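Local coordinates for putative membrane anchored protein (Corynebacterium diphtheriae, PDB 3LSO) that is of unknown function but is probably membrane-anchored, with strand-rich domains, the N-terminal one probably of E-set type, at residues 154-159 with 176-181; 45-50 with 72-77. All blocks are in the same frame, centred on the assembly; numbering follows the deposited sequence.

Contact 1. Residues 154-159 with 176-181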
loop_
_atom_site.group_PDB
_atom_site.type_symbol
_atom_site.label_atom_id
_atom_site.label_comp_id
_atom_site.label_asym_id
_atom_site.label_seq_id
_atom_site.Cartn_x
_atom_site.Cartn_y
_atom_site.Cartn_z
ATOM N N PHE A 154 16.999 12.509 16.554
ATOM C CA PHE A 154 18.184 13.279 16.982
ATOM C C PHE A 154 18.263 13.505 18.506
ATOM O O PHE A 154 17.462 14.236 19.100
ATOM C CB PHE A 154 18.318 14.599 16.205
ATOM C CG PHE A 154 18.525 14.427 14.722
ATOM C CD1 PHE A 154 18.423 13.179 14.111
ATOM C CD2 PHE A 154 18.818 15.528 13.924
ATOM C CE1 PHE A 154 18.605 13.035 12.728
ATOM C CE2 PHE A 154 19.005 15.394 12.529
ATOM C CZ PHE A 154 18.894 14.149 11.940
ATOM N N ILE A 155 19.255 12.859 19.107
ATOM C CA ILE A 155 19.485 12.837 20.542
ATOM C C ILE A 155 20.757 13.637 20.783
ATOM O O ILE A 155 21.681 13.567 19.988
ATOM C CB ILE A 155 19.646 11.352 21.016
ATOM C CG1 ILE A 155 18.311 10.618 20.907
ATOM C CG2 ILE A 155 20.171 11.233 22.444
ATOM C CD1 ILE A 155 17.132 11.310 21.654
ATOM N N PRO A 156 20.815 14.435 21.859
ATOM C CA PRO A 156 22.143 14.975 22.089
ATOM C C PRO A 156 23.072 13.889 22.666
ATOM O O PRO A 156 22.628 12.986 23.389
ATOM C CB PRO A 156 21.886 16.095 23.091
ATOM C CG PRO A 156 20.669 15.677 23.837
ATOM C CD PRO A 156 19.846 14.848 22.896
ATOM N N GLU A 157 24.349 13.967 22.315
ATOM C CA GLU A 157 25.365 13.075 22.861
ATOM C C GLU A 157 25.595 13.419 24.323
ATOM O O GLU A 157 25.340 14.546 24.724
ATOM C CB GLU A 157 26.666 13.214 22.065
ATOM C CG GLU A 157 26.689 12.410 20.758
ATOM C CD GLU A 157 26.900 10.917 20.993
ATOM O OE1 GLU A 157 27.789 10.567 21.814
ATOM O OE2 GLU A 157 26.180 10.105 20.356
ATOM N N LYS A 158 26.046 12.451 25.120
ATOM C CA LYS A 158 26.435 12.710 26.503
ATOM C C LYS A 158 27.390 13.909 26.512
ATOM O O LYS A 158 27.064 14.953 27.073
ATOM C CB LYS A 158 27.104 11.473 27.106
ATOM C CG LYS A 158 27.534 11.596 28.572
ATOM C CD LYS A 158 26.480 11.037 29.522
ATOM C CE LYS A 158 27.088 10.644 30.863
ATOM N NZ LYS A 158 27.576 11.824 31.651
ATOM N N THR A 159 28.547 13.772 25.864
ATOM C CA THR A 159 29.472 14.887 25.709
ATOM C C THR A 159 28.994 15.728 24.541
ATOM O O THR A 159 29.449 15.567 23.410
ATOM C CB THR A 159 30.920 14.412 25.486
ATOM O OG1 THR A 159 31.377 13.735 26.654
ATOM C CG2 THR A 159 31.827 15.573 25.264
ATOM N N CYS A 176 31.695 19.629 28.059
ATOM C CA CYS A 176 30.357 19.762 28.614
ATOM C C CYS A 176 29.509 18.542 28.329
ATOM O O CYS A 176 29.294 18.176 27.170
ATOM C CB CYS A 176 29.670 20.993 28.039
ATOM S SG CYS A 176 30.632 22.461 28.301
ATOM N N THR A 177 29.017 17.937 29.407
ATOM C CA THR A 177 28.130 16.782 29.335
ATOM C C THR A 177 26.704 17.173 29.709
ATOM O O THR A 177 26.484 18.121 30.465
ATOM C CB THR A 177 28.607 15.642 30.262
ATOM O OG1 THR A 177 28.330 15.980 31.627
ATOM C CG2 THR A 177 30.113 15.391 30.088
ATOM N N THR A 178 25.743 16.436 29.171
ATOM C CA THR A 178 24.337 16.682 29.451
ATOM C C THR A 178 23.630 15.381 29.815
ATOM O O THR A 178 24.214 14.304 29.697
ATOM C CB THR A 178 23.627 17.317 28.249
ATOM O OG1 THR A 178 22.243 17.521 28.569
ATOM C CG2 THR A 178 23.740 16.415 27.038
ATOM N N ASN A 179 22.381 15.483 30.260
ATOM C CA ASN A 179 21.587 14.295 30.530
ATOM C C ASN A 179 20.289 14.262 29.750
ATOM O O ASN A 179 19.432 13.422 30.006
ATOM C CB ASN A 179 21.329 14.140 32.031
ATOM C CG ASN A 179 22.609 13.928 32.815
ATOM O OD1 ASN A 179 23.512 13.211 32.371
ATOM N ND2 ASN A 179 22.700 14.556 33.984
ATOM N N ALA A 180 20.156 15.169 28.791
ATOM C CA ALA A 180 18.939 15.274 28.002
ATOM C C ALA A 180 18.677 14.028 27.146
ATOM O O ALA A 180 19.490 13.666 26.288
ATOM C CB ALA A 180 18.978 16.523 27.137
ATOM N N ASP A 181 17.543 13.377 27.421
ATOM C CA ASP A 181 17.028 12.228 26.665
ATOM C C ASP A 181 16.193 12.703 25.491
ATOM O O ASP A 181 15.836 11.909 24.614
ATOM C CB ASP A 181 16.131 11.362 27.567
ATOM C CG ASP A 181 16.813 10.089 28.024
ATOM O OD1 ASP A 181 17.644 9.568 27.245
ATOM O OD2 ASP A 181 16.513 9.606 29.148
#

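Contact 2. Residues 45-50 with 72-77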
loop_
_atom_site.group_PDB
_atom_site.type_symbol
_atom_site.label_atom_id
_atom_site.label_comp_id
_atom_site.label_asym_id
_atom_site.label_seq_id
_atom_site.Cartn_x
_atom_site.Cartn_y
_atom_site.Cartn_z
ATOM N N GLN A 45 31.659 24.362 35.928
ATOM C CA GLN A 45 30.854 25.464 35.489
ATOM C C GLN A 45 29.558 24.872 34.956
ATOM O O GLN A 45 29.586 23.886 34.238
ATOM C CB GLN A 45 31.613 26.205 34.392
ATOM C CG GLN A 45 30.877 27.397 33.795
ATOM C CD GLN A 45 31.041 28.650 34.624
ATOM O OE1 GLN A 45 32.169 29.082 34.897
ATOM N NE2 GLN A 45 29.917 29.253 35.025
ATOM N N LYS A 46 28.428 25.465 35.323
ATOM C CA LYS A 46 27.118 25.000 34.860
ATOM C C LYS A 46 26.586 25.925 33.776
ATOM O O LYS A 46 26.914 27.115 33.744
ATOM C CB LYS A 46 26.129 24.946 36.020
ATOM C CG LYS A 46 26.695 24.350 37.314
ATOM C CD LYS A 46 26.683 22.823 37.302
ATOM C CE LYS A 46 25.275 22.280 37.059
ATOM N NZ LYS A 46 25.017 21.055 37.858
ATOM N N SER A 47 25.768 25.391 32.884
ATOM C CA SER A 47 25.233 26.208 31.808
ATOM C C SER A 47 24.072 25.558 31.087
ATOM O O SER A 47 23.656 24.466 31.454
ATOM C CB SER A 47 26.333 26.536 30.811
ATOM O OG SER A 47 25.901 27.566 29.954
ATOM N N ASN A 48 23.558 26.242 30.065
ATOM C CA ASN A 48 22.451 25.740 29.244
ATOM C C ASN A 48 22.745 25.714 27.743
ATOM O O ASN A 48 23.133 26.725 27.160
ATOM C CB ASN A 48 21.187 26.562 29.496
ATOM C CG ASN A 48 20.556 26.258 30.837
ATOM O OD1 ASN A 48 19.553 25.544 30.909
ATOM N ND2 ASN A 48 21.142 26.788 31.913
ATOM N N PHE A 49 22.553 24.555 27.119
ATOM C CA PHE A 49 22.665 24.441 25.664
ATOM C C PHE A 49 21.288 24.375 25.036
ATOM O O PHE A 49 20.472 23.536 25.418
ATOM C CB PHE A 49 23.481 23.214 25.258
ATOM C CG PHE A 49 23.740 23.141 23.785
ATOM C CD1 PHE A 49 24.712 23.943 23.195
ATOM C CD2 PHE A 49 22.986 22.295 22.969
ATOM C CE1 PHE A 49 24.932 23.898 21.826
ATOM C CE2 PHE A 49 23.211 22.240 21.588
ATOM C CZ PHE A 49 24.180 23.047 21.024
ATOM N N SER A 50 21.037 25.256 24.071
ATOM C CA SER A 50 19.689 25.429 23.498
ATOM C C SER A 50 19.723 25.545 21.963
ATOM O O SER A 50 20.470 26.355 21.424
ATOM C CB SER A 50 19.039 26.667 24.119
ATOM O OG SER A 50 17.685 26.783 23.738
ATOM N N LYS A 72 21.105 28.942 19.951
ATOM C CA LYS A 72 20.845 30.155 20.730
ATOM C C LYS A 72 22.038 30.486 21.637
ATOM O O LYS A 72 22.725 29.575 22.133
ATOM C CB LYS A 72 19.531 30.052 21.525
ATOM C CG LYS A 72 18.248 29.940 20.673
ATOM C CD LYS A 72 17.954 31.198 19.825
ATOM C CE LYS A 72 16.446 31.384 19.527
ATOM N NZ LYS A 72 15.824 30.346 18.626
ATOM N N ASP A 73 22.276 31.788 21.827
ATOM C CA ASP A 73 23.426 32.302 22.596
ATOM C C ASP A 73 23.463 31.752 24.018
ATOM O O ASP A 73 22.425 31.481 24.619
ATOM C CB ASP A 73 23.385 33.836 22.681
ATOM C CG ASP A 73 23.528 34.520 21.325
ATOM O OD1 ASP A 73 23.685 33.824 20.299
ATOM O OD2 ASP A 73 23.483 35.772 21.295
ATOM N N ILE A 74 24.666 31.597 24.554
ATOM C CA ILE A 74 24.820 31.212 25.955
ATOM C C ILE A 74 25.620 32.246 26.740
ATOM O O ILE A 74 26.638 32.733 26.253
ATOM C CB ILE A 74 25.558 29.878 26.123
ATOM C CG1 ILE A 74 25.293 28.944 24.944
ATOM C CG2 ILE A 74 25.173 29.252 27.454
ATOM C CD1 ILE A 74 26.490 28.108 24.555
ATOM N N SER A 75 25.158 32.569 27.949
ATOM C CA SER A 75 25.966 33.299 28.923
ATOM C C SER A 75 26.572 32.373 29.973
ATOM O O SER A 75 25.925 31.457 30.466
ATOM C CB SER A 75 25.146 34.390 29.599
ATOM O OG SER A 75 25.334 35.627 28.940
ATOM N N VAL A 76 27.827 32.617 30.307
ATOM C CA VAL A 76 28.477 31.900 31.389
ATOM C C VAL A 76 28.997 32.952 32.358
ATOM O O VAL A 76 29.678 33.891 31.950
ATOM C CB VAL A 76 29.619 31.008 30.859
ATOM C CG1 VAL A 76 30.427 30.433 31.998
ATOM C CG2 VAL A 76 29.066 29.889 29.982
ATOM N N SER A 77 28.664 32.811 33.636
ATOM C CA SER A 77 28.943 33.876 34.595
ATOM C C SER A 77 29.904 33.523 35.734
ATOM O O SER A 77 29.621 33.809 36.908
ATOM C CB SER A 77 27.640 34.472 35.140
ATOM O OG SER A 77 27.276 35.624 34.405
#

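Contact 1. Residues 154-159 with 176-181
I155 meets D181 where the two arms of a beta hairpin have drawn apart: its CD1 reaches the backbone O of D181, 3.3 Å away. The two CA atoms stand 6.6 Å apart, too wide for regular strand pairing. At P156 the contact is made by the ring, whose CG packs against the CB methyl of A180 at 3.8 Å and also lies beside the A180 carbonyl. E157 points its CB away and contributes its backbone O, which the CG2 methyl of T178 approaches to 3.4 Å. The T178 hydroxyl is turned elsewhere: with OG1 anti to the backbone N (chi1 179°), it accepts from A180 N at 3.2 Å, an ST turn as the strand runs out, and makes a weak hydrogen bond to D29 O. K158 supplies the one hydrogen bond across the pair, its O taking the N-H of T178 at 2.9 Å (151° at the hydrogen), while the CA of T177 also points a C-H at this oxygen. The lysine chain bends at chi2 (95°) to run alongside T177, both pointing the same way. T159 comes last, its OG1 4.0 Å from the T177 CG2 methyl. The backbone turns a corner at K158 and T159, so the strand parts before and after belong to different sheets or faces. Strand 25-36 pairs with 170-178 along its other edge, with T177 bonded to D31 through the backbone and C176 joined to C32 by a disulfide; strand 87-97 flanks the other arm, where R95 bonds E157 backbone to backbone and its NH1 bonds T159 O.

Contact 2. Residues 45-50 with 72-77
The Q45 carboxamide has V76 on one face: the CG1 methyl sits almost squarely over CD, 3.2 Å from it and 3.3 Å from NE2. On that same side, beyond the nitrogen end of the amide, the backbone N of S77 lies 4.0 Å from NE2. The bend at chi2 (83°) folds the amide down over the valine. This is a splayed antiparallel strand pair in a domain of probable E-set, immunoglobulin-like type; the axes of 45-50 and 74-76 run 176° apart in direction but approach no closer than 7.1 Å, so the contact is made largely by side chains. In the middle, the CG2 methyl of I74 touches the S47 hydroxyl and the carbonyl O of N48, 3.3 Å from the latter. Each strand spends its regular backbone bonds on its other neighbour: 45-50 on strand 25-36, through C32, V30 and S28, and 74-76 on strand 132-136, through I135 and L133. F49 has its CB directed away from 72-77, and its ring packs on I160 and L161 of strand 150-167. Only at the far end do the two backbones join directly, where K72 N donates to S50 O at 3.0 Å with 164° at the hydrogen.

In the fold
Strand 25-36 ties the two contacts together: it pairs with 41-54 of contact 2 and with 170-178 of contact 1. Their centres lie 14 Å apart and they do not touch. Contact 1 is partly buried, with P156, T178 and the disulfide cysteine C176 inside; contact 2 lies at the surface, and none of its touching residues is buried. In contact 1 the strands are close at T159 and T177 and part toward I155 and D181; in contact 2 they stand apart over most of their length. Each keeps a single backbone hydrogen bond. Contact 1 adds methyl and ring packing against carbonyls within one hairpin, contact 2 an amide, a hydroxyl and branched aliphatic chains between non-consecutive strands.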